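Local coordinates for Alr1585 protein (Nostoc sp., PDB 5C2I), which is a heme-containing, dye-decolorizing (DyP-type) peroxidase that probably oxidises dyes and related substrates with hydrogen peroxide, at residues F96-H101 with I461-T466; A192-E197 with V308-N313; E281-A286 with T296-S301. The protein carries 1 engineered substitution. One frame throughout, in Å; residues are numbered along the deposited sequence.

Contact 1: F96-H101 with I461-T466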
loop_
_atom_site.group_PDB
_atom_site.type_symbol
_atom_site.label_atom_id
_atom_site.label_comp_id
_atom_site.label_asym_id
_atom_site.label_seq_id
_atom_site.Cartn_x
_atom_site.Cartn_y
_atom_site.Cartn_z
ATOM N N PHE A 96 -19.109 -8.707 -27.860
ATOM C CA PHE A 96 -18.792 -8.629 -29.287
ATOM C C PHE A 96 -19.785 -7.688 -29.969
ATOM O O PHE A 96 -21.011 -7.852 -29.818
ATOM C CB PHE A 96 -18.858 -10.012 -29.919
ATOM C CG PHE A 96 -18.494 -10.041 -31.385
ATOM C CD1 PHE A 96 -17.178 -10.041 -31.774
ATOM C CD2 PHE A 96 -19.477 -10.037 -32.365
ATOM C CE1 PHE A 96 -16.836 -9.997 -33.119
ATOM C CE2 PHE A 96 -19.148 -10.047 -33.710
ATOM C CZ PHE A 96 -17.820 -10.036 -34.082
ATOM N N PHE A 97 -19.261 -6.733 -30.727
ATOM C CA PHE A 97 -20.086 -5.740 -31.435
ATOM C C PHE A 97 -19.809 -5.731 -32.933
ATOM O O PHE A 97 -18.656 -5.930 -33.353
ATOM C CB PHE A 97 -19.822 -4.347 -30.884
ATOM C CG PHE A 97 -19.850 -4.230 -29.371
ATOM C CD1 PHE A 97 -21.016 -4.035 -28.695
ATOM C CD2 PHE A 97 -18.663 -4.286 -28.632
ATOM C CE1 PHE A 97 -21.017 -3.932 -27.305
ATOM C CE2 PHE A 97 -18.651 -4.136 -27.272
ATOM C CZ PHE A 97 -19.834 -3.968 -26.589
ATOM N N LEU A 98 -20.843 -5.475 -33.725
ATOM C CA LEU A 98 -20.728 -5.320 -35.183
ATOM C C LEU A 98 -21.092 -3.923 -35.616
ATOM O O LEU A 98 -22.069 -3.351 -35.131
ATOM C CB LEU A 98 -21.634 -6.323 -35.931
ATOM C CG LEU A 98 -21.184 -7.784 -35.848
ATOM C CD1 LEU A 98 -22.312 -8.708 -36.260
ATOM C CD2 LEU A 98 -19.950 -8.019 -36.694
ATOM N N SER A 99 -20.317 -3.377 -36.557
ATOM C CA SER A 99 -20.705 -2.156 -37.265
ATOM C C SER A 99 -21.630 -2.495 -38.426
ATOM O O SER A 99 -21.751 -3.672 -38.813
ATOM C CB SER A 99 -19.463 -1.434 -37.817
ATOM O OG SER A 99 -18.881 -2.157 -38.899
ATOM N N ARG A 100 -22.247 -1.475 -39.022
ATOM C CA ARG A 100 -22.985 -1.713 -40.256
ATOM C C ARG A 100 -22.098 -2.345 -41.327
ATOM O O ARG A 100 -22.514 -3.292 -42.038
ATOM C CB ARG A 100 -23.665 -0.450 -40.783
ATOM C CG ARG A 100 -24.460 -0.705 -42.096
ATOM C CD ARG A 100 -23.643 -0.399 -43.352
ATOM N NE ARG A 100 -23.341 1.044 -43.459
ATOM C CZ ARG A 100 -22.595 1.633 -44.391
ATOM N NH1 ARG A 100 -22.073 0.959 -45.404
ATOM N NH2 ARG A 100 -22.453 2.960 -44.364
ATOM N N HIS A 101 -20.863 -1.847 -41.478
ATOM C CA HIS A 101 -19.944 -2.423 -42.469
ATOM C C HIS A 101 -19.695 -3.900 -42.167
ATOM O O HIS A 101 -19.514 -4.723 -43.072
ATOM C CB HIS A 101 -18.622 -1.630 -42.581
ATOM C CG HIS A 101 -18.702 -0.416 -43.462
ATOM N ND1 HIS A 101 -18.725 0.866 -42.954
ATOM C CD2 HIS A 101 -18.772 -0.276 -44.805
ATOM C CE1 HIS A 101 -18.776 1.743 -43.938
ATOM N NE2 HIS A 101 -18.811 1.077 -45.071
ATOM N N ILE A 461 -26.939 -13.089 -28.400
ATOM C CA ILE A 461 -25.979 -14.168 -28.368
ATOM C C ILE A 461 -26.362 -15.302 -29.348
ATOM O O ILE A 461 -25.485 -15.810 -30.061
ATOM C CB ILE A 461 -25.777 -14.683 -26.927
ATOM C CG1 ILE A 461 -25.104 -13.550 -26.111
ATOM C CG2 ILE A 461 -24.954 -15.965 -26.934
ATOM C CD1 ILE A 461 -25.076 -13.773 -24.613
ATOM N N SER A 462 -27.644 -15.626 -29.428
ATOM C CA SER A 462 -28.128 -16.677 -30.341
ATOM C C SER A 462 -27.811 -16.345 -31.788
ATOM O O SER A 462 -27.405 -17.234 -32.557
ATOM C CB SER A 462 -29.638 -16.964 -30.152
ATOM O OG SER A 462 -30.435 -15.799 -30.396
ATOM N N PHE A 463 -27.944 -15.089 -32.180
ATOM C CA PHE A 463 -27.557 -14.687 -33.520
ATOM C C PHE A 463 -26.102 -15.062 -33.799
ATOM O O PHE A 463 -25.788 -15.690 -34.847
ATOM C CB PHE A 463 -27.762 -13.212 -33.750
ATOM C CG PHE A 463 -27.084 -12.677 -34.970
ATOM C CD1 PHE A 463 -27.595 -12.919 -36.241
ATOM C CD2 PHE A 463 -25.977 -11.861 -34.872
ATOM C CE1 PHE A 463 -27.000 -12.414 -37.383
ATOM C CE2 PHE A 463 -25.363 -11.320 -36.028
ATOM C CZ PHE A 463 -25.861 -11.608 -37.288
ATOM N N LEU A 464 -25.226 -14.717 -32.869
ATOM C CA LEU A 464 -23.814 -14.953 -33.038
ATOM C C LEU A 464 -23.454 -16.439 -33.020
ATOM O O LEU A 464 -22.570 -16.886 -33.772
ATOM C CB LEU A 464 -23.031 -14.169 -31.979
ATOM C CG LEU A 464 -23.195 -12.643 -32.007
ATOM C CD1 LEU A 464 -22.583 -12.001 -30.798
ATOM C CD2 LEU A 464 -22.582 -12.093 -33.295
ATOM N N LYS A 465 -24.112 -17.202 -32.163
ATOM C CA LYS A 465 -23.830 -18.616 -32.056
ATOM C C LYS A 465 -24.265 -19.453 -33.266
ATOM O O LYS A 465 -23.820 -20.580 -33.380
ATOM C CB LYS A 465 -24.524 -19.203 -30.831
ATOM C CG LYS A 465 -23.923 -18.820 -29.491
ATOM C CD LYS A 465 -24.558 -19.699 -28.417
ATOM C CE LYS A 465 -24.010 -19.383 -27.052
ATOM N NZ LYS A 465 -24.588 -20.340 -26.064
ATOM N N THR A 466 -25.164 -18.931 -34.102
ATOM C CA THR A 466 -25.699 -19.699 -35.230
ATOM C C THR A 466 -25.352 -19.042 -36.569
ATOM O O THR A 466 -25.957 -19.325 -37.589
ATOM C CB THR A 466 -27.227 -19.863 -35.107
ATOM O OG1 THR A 466 -27.853 -18.584 -35.067
ATOM C CG2 THR A 466 -27.589 -20.627 -33.850
#
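Phe96 and Leu464 form the main touch between strand 93-98 and the short C-terminal helix 461-465. Leu464 CD2 lies 3.8 Å from Phe96 CD2 and 4.0 Å from Phe96 CE2, while its other methyl, CD1, comes within 4.0 Å of Phe96 CD2. Both branches of the leucine thus converge on one flank of the ring, in an oblique approach. In Phe96, chi1 of -178° places CG beside the carbonyl carbon, where the CD2 side of the ring meets the leucine methyls. Two residues along the strand, Leu98 points the same way and places CD1 4.0 Å from Phe463 CE2, at the edge of that ring and near its plane, so the methyl meets the rim and not the pi face. Phe97, between them, faces away and packs on Phe456 and Ala458 of strand 448-458.

Helix 55-68 extends the apolar layer, its Ile62 touching both Phe96 and Leu464, and Ala150 of the neighbouring strand 150-156 backs both Phe96 and Leu98. Ser462 OG, hydrogen-bonded to Asp29 OD2 and Asn245 N, helps fix helix 461-465. Carbon meets carbon in both touching pairs, all four residues are buried, and the two segments together bury 137 Å². The fit therefore depends on shape and on exclusion of water, with directional bonds supplied from outside the interface.

Contact 2: A192-E197 with V308-N313; sequences AGQIIE and VTPTNN. With HEM (protoporphyrin IX containing Fe), chain E.
Gln194 and Val308 bring the two backbones closest, with CA atoms 6.5 Å apart, in a meeting of irregular chain with irregular chain. The Gln194 amide bridges that gap: NE2 donates to Val308 O at 2.9 Å with an N-H...O angle of 156°. The bond is fairly straight at the hydrogen but reaches the oxygen from above the carbonyl plane, 41° out of it, so it does not use a lone-pair direction. With CG of Gln194 anti to the carbonyl carbon, that atom sits 4.2 Å from Val308 CG1, and the extended chain beyond carries the amide on to Val308 O. NE2 gives a second bond to Asp294 O, and OE1 accepts from Asn190 ND2, so three bonds fix the turn of this buried amide. An alanine here would probably leave the Val308 and Asp294 carbonyls without this donor and Asn190 ND2 without this acceptor, and open a gap beside Val308.

The contact joins the 308-313 loop to the chain leading into the short, weakly bonded edge strand 195-196, beside the heme pocket of the dimeric alpha+beta barrel fold of DyP-type peroxidases. Three residues beyond Gln194, Glu197 belongs to that pocket. Its chain bends at chi2 (69°) and sets OE1 3.3 Å from the heme methyl CMB; Phe199 N and Gln261 NE2 bond to OE1, and Phe201 N to OE2. The heme iron has a water at 2.3 Å from FE. Farther along the loop, Thr311 OG1 accepts from Asn313 N at 3.2 Å, an ST turn, while Asn312 OD1 is bonded to Arg337, which also reaches the heme.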
loop_
_atom_site.group_PDB
_atom_site.type_symbol
_atom_site.label_atom_id
_atom_site.label_comp_id
_atom_site.label_asym_id
_atom_site.label_seq_id
_atom_site.Cartn_x
_atom_site.Cartn_y
_atom_site.Cartn_z
ATOM N N ALA A 192 -9.049 9.263 -2.600
ATOM C CA ALA A 192 -10.180 8.744 -1.812
ATOM C C ALA A 192 -10.752 7.433 -2.331
ATOM O O ALA A 192 -11.688 6.924 -1.752
ATOM C CB ALA A 192 -11.288 9.807 -1.726
ATOM N N GLY A 193 -10.224 6.909 -3.439
ATOM C CA GLY A 193 -10.702 5.667 -4.041
ATOM C C GLY A 193 -11.907 5.820 -4.956
ATOM O O GLY A 193 -12.478 4.799 -5.405
ATOM N N GLN A 194 -12.313 7.068 -5.247
ATOM C CA GLN A 194 -13.444 7.269 -6.125
ATOM C C GLN A 194 -12.984 7.101 -7.575
ATOM O O GLN A 194 -11.862 7.454 -7.905
ATOM C CB GLN A 194 -14.057 8.666 -5.950
ATOM C CG GLN A 194 -14.504 9.017 -4.544
ATOM C CD GLN A 194 -14.848 10.486 -4.453
ATOM O OE1 GLN A 194 -13.981 11.347 -4.598
ATOM N NE2 GLN A 194 -16.127 10.782 -4.251
ATOM N N ILE A 195 -13.869 6.601 -8.429
ATOM C CA ILE A 195 -13.583 6.498 -9.858
ATOM C C ILE A 195 -13.676 7.889 -10.471
ATOM O O ILE A 195 -14.696 8.583 -10.319
ATOM C CB ILE A 195 -14.567 5.570 -10.577
ATOM C CG1 ILE A 195 -14.428 4.132 -10.038
ATOM C CG2 ILE A 195 -14.387 5.632 -12.101
ATOM C CD1 ILE A 195 -15.460 3.170 -10.583
ATOM N N ILE A 196 -12.627 8.304 -11.200
ATOM C CA ILE A 196 -12.587 9.637 -11.750
ATOM C C ILE A 196 -12.276 9.588 -13.246
ATOM O O ILE A 196 -11.923 8.537 -13.810
ATOM C CB ILE A 196 -11.562 10.557 -11.039
ATOM C CG1 ILE A 196 -10.138 9.934 -11.066
ATOM C CG2 ILE A 196 -11.995 10.810 -9.604
ATOM C CD1 ILE A 196 -9.030 10.907 -10.751
ATOM N N GLU A 197 -12.418 10.724 -13.890
ATOM C CA GLU A 197 -11.892 10.908 -15.246
ATOM C C GLU A 197 -10.657 11.821 -15.092
ATOM O O GLU A 197 -10.387 12.351 -14.015
ATOM C CB GLU A 197 -12.972 11.461 -16.162
ATOM C CG GLU A 197 -13.672 12.709 -15.664
ATOM C CD GLU A 197 -12.751 13.929 -15.676
ATOM O OE1 GLU A 197 -12.019 14.123 -16.660
ATOM O OE2 GLU A 197 -12.728 14.683 -14.691
ATOM N N VAL A 308 -17.613 10.315 -0.180
ATOM C CA VAL A 308 -17.008 9.287 -1.038
ATOM C C VAL A 308 -18.043 8.749 -2.035
ATOM O O VAL A 308 -17.704 8.551 -3.217
ATOM C CB VAL A 308 -16.394 8.128 -0.225
ATOM C CG1 VAL A 308 -15.947 6.995 -1.126
ATOM C CG2 VAL A 308 -15.219 8.641 0.602
ATOM N N THR A 309 -19.276 8.524 -1.569
ATOM C CA THR A 309 -20.424 8.215 -2.469
ATOM C C THR A 309 -21.271 9.492 -2.667
ATOM O O THR A 309 -22.038 9.896 -1.782
ATOM C CB THR A 309 -21.265 7.068 -1.885
ATOM O OG1 THR A 309 -20.421 5.902 -1.820
ATOM C CG2 THR A 309 -22.479 6.744 -2.751
ATOM N N PRO A 310 -21.067 10.183 -3.785
ATOM C CA PRO A 310 -21.768 11.437 -3.996
ATOM C C PRO A 310 -23.261 11.266 -4.158
ATOM O O PRO A 310 -23.736 10.229 -4.636
ATOM C CB PRO A 310 -21.222 11.959 -5.331
ATOM C CG PRO A 310 -20.165 10.993 -5.757
ATOM C CD PRO A 310 -20.266 9.768 -4.938
ATOM N N THR A 311 -24.002 12.280 -3.751
ATOM C CA THR A 311 -25.432 12.233 -3.955
ATOM C C THR A 311 -25.802 12.413 -5.438
ATOM O O THR A 311 -25.123 13.136 -6.166
ATOM C CB THR A 311 -26.161 13.284 -3.084
ATOM O OG1 THR A 311 -27.555 12.960 -3.053
ATOM C CG2 THR A 311 -25.977 14.700 -3.598
ATOM N N ASN A 312 -26.891 11.752 -5.844
ATOM C CA ASN A 312 -27.564 12.005 -7.116
ATOM C C ASN A 312 -28.973 12.484 -6.961
ATOM O O ASN A 312 -29.734 12.587 -7.955
ATOM C CB ASN A 312 -27.511 10.768 -8.020
ATOM C CG ASN A 312 -27.632 11.146 -9.492
ATOM O OD1 ASN A 312 -27.091 12.164 -9.926
ATOM N ND2 ASN A 312 -28.374 10.365 -10.229
ATOM N N ASN A 313 -29.330 12.802 -5.708
ATOM C CA ASN A 313 -30.693 13.076 -5.416
ATOM C C ASN A 313 -30.936 14.568 -5.503
ATOM O O ASN A 313 -31.008 15.254 -4.501
ATOM C CB ASN A 313 -31.108 12.561 -4.052
ATOM C CG ASN A 313 -32.588 12.706 -3.832
ATOM O OD1 ASN A 313 -33.394 12.305 -4.699
ATOM N ND2 ASN A 313 -32.983 13.223 -2.662
HETATM C CHA HEM E . -21.831 13.302 -16.440
HETATM C CHB HEM E . -17.187 14.097 -17.469
HETATM C CHC HEM E . -18.114 13.323 -22.156
HETATM C CHD HEM E . -22.783 12.787 -21.111
HETATM C C1A HEM E . -20.485 13.608 -16.312
HETATM C C2A HEM E . -19.834 13.947 -15.090
HETATM C C3A HEM E . -18.534 14.169 -15.383
HETATM C C4A HEM E . -18.379 13.942 -16.769
HETATM C CMA HEM E . -17.421 14.525 -14.436
HETATM C CAA HEM E . -20.461 14.047 -13.692
HETATM C CBA HEM E . -20.524 12.772 -12.847
HETATM C CGA HEM E . -21.359 11.749 -13.567
HETATM O O1A HEM E . -22.622 11.738 -13.487
HETATM O O2A HEM E . -20.779 10.908 -14.257
HETATM C C1B HEM E . -17.052 13.903 -18.843
HETATM C C2B HEM E . -15.801 13.988 -19.549
HETATM C C3B HEM E . -16.042 13.735 -20.827
HETATM C C4B HEM E . -17.493 13.553 -20.923
HETATM C CMB HEM E . -14.485 14.269 -18.917
HETATM C CAB HEM E . -15.136 13.617 -21.997
HETATM C CBB HEM E . -13.831 13.305 -21.906
HETATM C C1C HEM E . -19.501 13.155 -22.304
HETATM C C2C HEM E . -20.188 13.078 -23.498
HETATM C C3C HEM E . -21.518 12.950 -23.193
HETATM C C4C HEM E . -21.617 12.926 -21.797
HETATM C CMC HEM E . -19.620 13.065 -24.887
HETATM C CAC HEM E . -22.678 12.878 -24.082
HETATM C CBC HEM E . -22.827 13.406 -25.272
HETATM C C1D HEM E . -22.830 12.774 -19.718
HETATM C C2D HEM E . -24.085 12.538 -19.012
HETATM C C3D HEM E . -23.841 12.725 -17.722
HETATM C C4D HEM E . -22.395 13.029 -17.657
HETATM C CMD HEM E . -25.438 12.177 -19.602
HETATM C CAD HEM E . -24.823 12.552 -16.599
HETATM C CBD HEM E . -25.653 13.810 -16.316
HETATM C CGD HEM E . -26.626 13.528 -15.218
HETATM O O1D HEM E . -26.589 14.283 -14.249
HETATM O O2D HEM E . -27.467 12.566 -15.266
HETATM N NA HEM E . -19.600 13.683 -17.346
HETATM N NB HEM E . -18.003 13.724 -19.704
HETATM N NC HEM E . -20.381 13.162 -21.262
HETATM N ND HEM E . -21.857 13.141 -18.882
HETATM FE FE HEM E . -19.998 13.455 -19.287
HETATM O O HOH W 1 -19.496 11.171 -19.297
#

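Contact 3: E281-A286 with T296-S301; sequences ENLAGA and TPVTLS
The CB of Val298 points toward helix 281-289, and its two methyls are used differently. CG2 fits between two residues one turn apart on the helix, 3.8 Å from Leu283 CD1 and equally 3.8 Å from Ala286 CB. CG1 turns instead to the backbone, with Ala286 O 3.6 Å from Val298 CG1. This division follows from chi1 of 76°: CG2 stands anti to the nitrogen, and CG1 takes the place between nitrogen and carbonyl carbon. Leu283 and Val298 cross at about a right angle, so the leucine offers one methyl, CD1, across the valine and does not run alongside it. The CB of Leu283 does not aim at the loop; chi1 of 178° with chi2 near 60° brings CD1 to the valine. Ala286, by contrast, points its CB toward the loop, and its small side chain admits the close approach, with the CA atoms of Ala286 and Val298 5.9 Å apart.

In the C-terminal half of the DyP-type fold, the loop after helix 281-289 folds back to pack on that helix, Val298 coming twelve residues after Ala286. The returning chain has helical torsions at 298-300, with Leu300 N bonded to Pro297 O at 3.0 Å. A backbone bond of Val298 with Gly290, and a bond from the Trp434 indole NE1 to Val298 O, help set the position from which the valine projects. On the same turn, Leu300 packs on Val220 of the second subunit, another copy of the protein, and the Ala286 side chain lies about 10 Å from the heme.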
loop_
_atom_site.group_PDB
_atom_site.type_symbol
_atom_site.label_atom_id
_atom_site.label_comp_id
_atom_site.label_asym_id
_atom_site.label_seq_id
_atom_site.Cartn_x
_atom_site.Cartn_y
_atom_site.Cartn_z
ATOM N N GLU A 281 -10.702 27.887 -6.839
ATOM C CA GLU A 281 -10.474 27.019 -7.977
ATOM C C GLU A 281 -11.419 25.814 -7.997
ATOM O O GLU A 281 -11.934 25.420 -9.038
ATOM C CB GLU A 281 -9.030 26.604 -7.921
ATOM C CG GLU A 281 -8.570 25.621 -8.965
ATOM C CD GLU A 281 -7.046 25.408 -8.917
ATOM O OE1 GLU A 281 -6.333 26.078 -8.133
ATOM O OE2 GLU A 281 -6.559 24.598 -9.739
ATOM N N ASN A 282 -11.673 25.238 -6.827
ATOM C CA ASN A 282 -12.603 24.108 -6.775
ATOM C C ASN A 282 -14.046 24.464 -7.218
ATOM O O ASN A 282 -14.683 23.687 -7.946
ATOM C CB ASN A 282 -12.506 23.359 -5.441
ATOM C CG ASN A 282 -12.943 24.171 -4.255
ATOM O OD1 ASN A 282 -13.563 25.218 -4.350
ATOM N ND2 ASN A 282 -12.604 23.664 -3.091
ATOM N N LEU A 283 -14.509 25.672 -6.878
ATOM C CA LEU A 283 -15.828 26.127 -7.329
ATOM C C LEU A 283 -15.837 26.404 -8.837
ATOM O O LEU A 283 -16.801 26.048 -9.539
ATOM C CB LEU A 283 -16.294 27.361 -6.528
ATOM C CG LEU A 283 -17.630 27.967 -6.926
ATOM C CD1 LEU A 283 -18.784 26.975 -6.793
ATOM C CD2 LEU A 283 -17.881 29.217 -6.098
ATOM N N ALA A 284 -14.759 26.979 -9.372
ATOM C CA ALA A 284 -14.658 27.141 -10.839
ATOM C C ALA A 284 -14.842 25.787 -11.559
ATOM O O ALA A 284 -15.559 25.684 -12.556
ATOM C CB ALA A 284 -13.335 27.789 -11.219
ATOM N N GLY A 285 -14.134 24.765 -11.086
ATOM C CA GLY A 285 -14.317 23.400 -11.587
ATOM C C GLY A 285 -15.763 22.929 -11.537
ATOM O O GLY A 285 -16.280 22.410 -12.532
ATOM N N ALA A 286 -16.434 23.163 -10.402
ATOM C CA ALA A 286 -17.809 22.784 -10.243
ATOM C C ALA A 286 -18.764 23.538 -11.180
ATOM O O ALA A 286 -19.775 22.975 -11.631
ATOM C CB ALA A 286 -18.246 22.976 -8.807
ATOM N N THR A 296 -19.923 16.465 -5.374
ATOM C CA THR A 296 -20.894 17.348 -4.792
ATOM C C THR A 296 -21.597 18.182 -5.900
ATOM O O THR A 296 -20.928 18.927 -6.613
ATOM C CB THR A 296 -20.233 18.329 -3.763
ATOM O OG1 THR A 296 -19.622 17.572 -2.694
ATOM C CG2 THR A 296 -21.271 19.257 -3.161
ATOM N N PRO A 297 -22.942 18.119 -5.987
ATOM C CA PRO A 297 -23.626 18.925 -7.015
ATOM C C PRO A 297 -23.581 20.417 -6.706
ATOM O O PRO A 297 -23.882 20.836 -5.576
ATOM C CB PRO A 297 -25.085 18.435 -6.943
ATOM C CG PRO A 297 -24.985 17.072 -6.316
ATOM C CD PRO A 297 -23.860 17.199 -5.316
ATOM N N VAL A 298 -23.150 21.210 -7.671
ATOM C CA VAL A 298 -22.996 22.636 -7.450
ATOM C C VAL A 298 -24.372 23.318 -7.330
ATOM O O VAL A 298 -24.453 24.412 -6.793
ATOM C CB VAL A 298 -22.109 23.305 -8.545
ATOM C CG1 VAL A 298 -22.869 23.483 -9.841
ATOM C CG2 VAL A 298 -21.557 24.654 -8.049
ATOM N N THR A 299 -25.449 22.668 -7.780
ATOM C CA THR A 299 -26.788 23.235 -7.554
ATOM C C THR A 299 -27.102 23.257 -6.054
ATOM O O THR A 299 -27.865 24.080 -5.610
ATOM C CB THR A 299 -27.905 22.550 -8.411
ATOM O OG1 THR A 299 -29.072 23.373 -8.401
ATOM C CG2 THR A 299 -28.250 21.175 -7.904
ATOM N N LEU A 300 -26.471 22.349 -5.296
ATOM C CA LEU A 300 -26.770 22.199 -3.884
ATOM C C LEU A 300 -25.800 22.914 -2.971
ATOM O O LEU A 300 -26.135 23.160 -1.825
ATOM C CB LEU A 300 -26.809 20.716 -3.497
ATOM C CG LEU A 300 -27.828 19.820 -4.219
ATOM C CD1 LEU A 300 -27.751 18.406 -3.669
ATOM C CD2 LEU A 300 -29.256 20.359 -4.093
ATOM N N SER A 301 -24.604 23.243 -3.444
ATOM C CA SER A 301 -23.564 23.714 -2.572
ATOM C C SER A 301 -22.551 24.525 -3.335
ATOM O O SER A 301 -22.212 24.183 -4.460
ATOM C CB SER A 301 -22.820 22.519 -1.922
ATOM O OG SER A 301 -21.814 22.974 -1.037
#

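Overall arrangement
Contact 1 stands apart, its centre about 35 Å from that of contact 2 and about 43 Å from that of contact 3, on the opposite side of the chain's centre. Contacts 2 and 3 are neighbours, about 14 Å between centres, and they touch: Thr311 CG2 lies 3.7 Å from Pro297 CD. Along the chain they are nested, contact 3 inside the loop closed by contact 2, and both inside the span closed by contact 1. Strands 93-98 and 195-196 are the outermost strands of one antiparallel sheet within the chain, so contacts 1 and 2 mark its two edges. Contact 1 joins the C-terminal helix to one edge; contacts 2 and 3 lie on the heme side, where both also touch the second subunit.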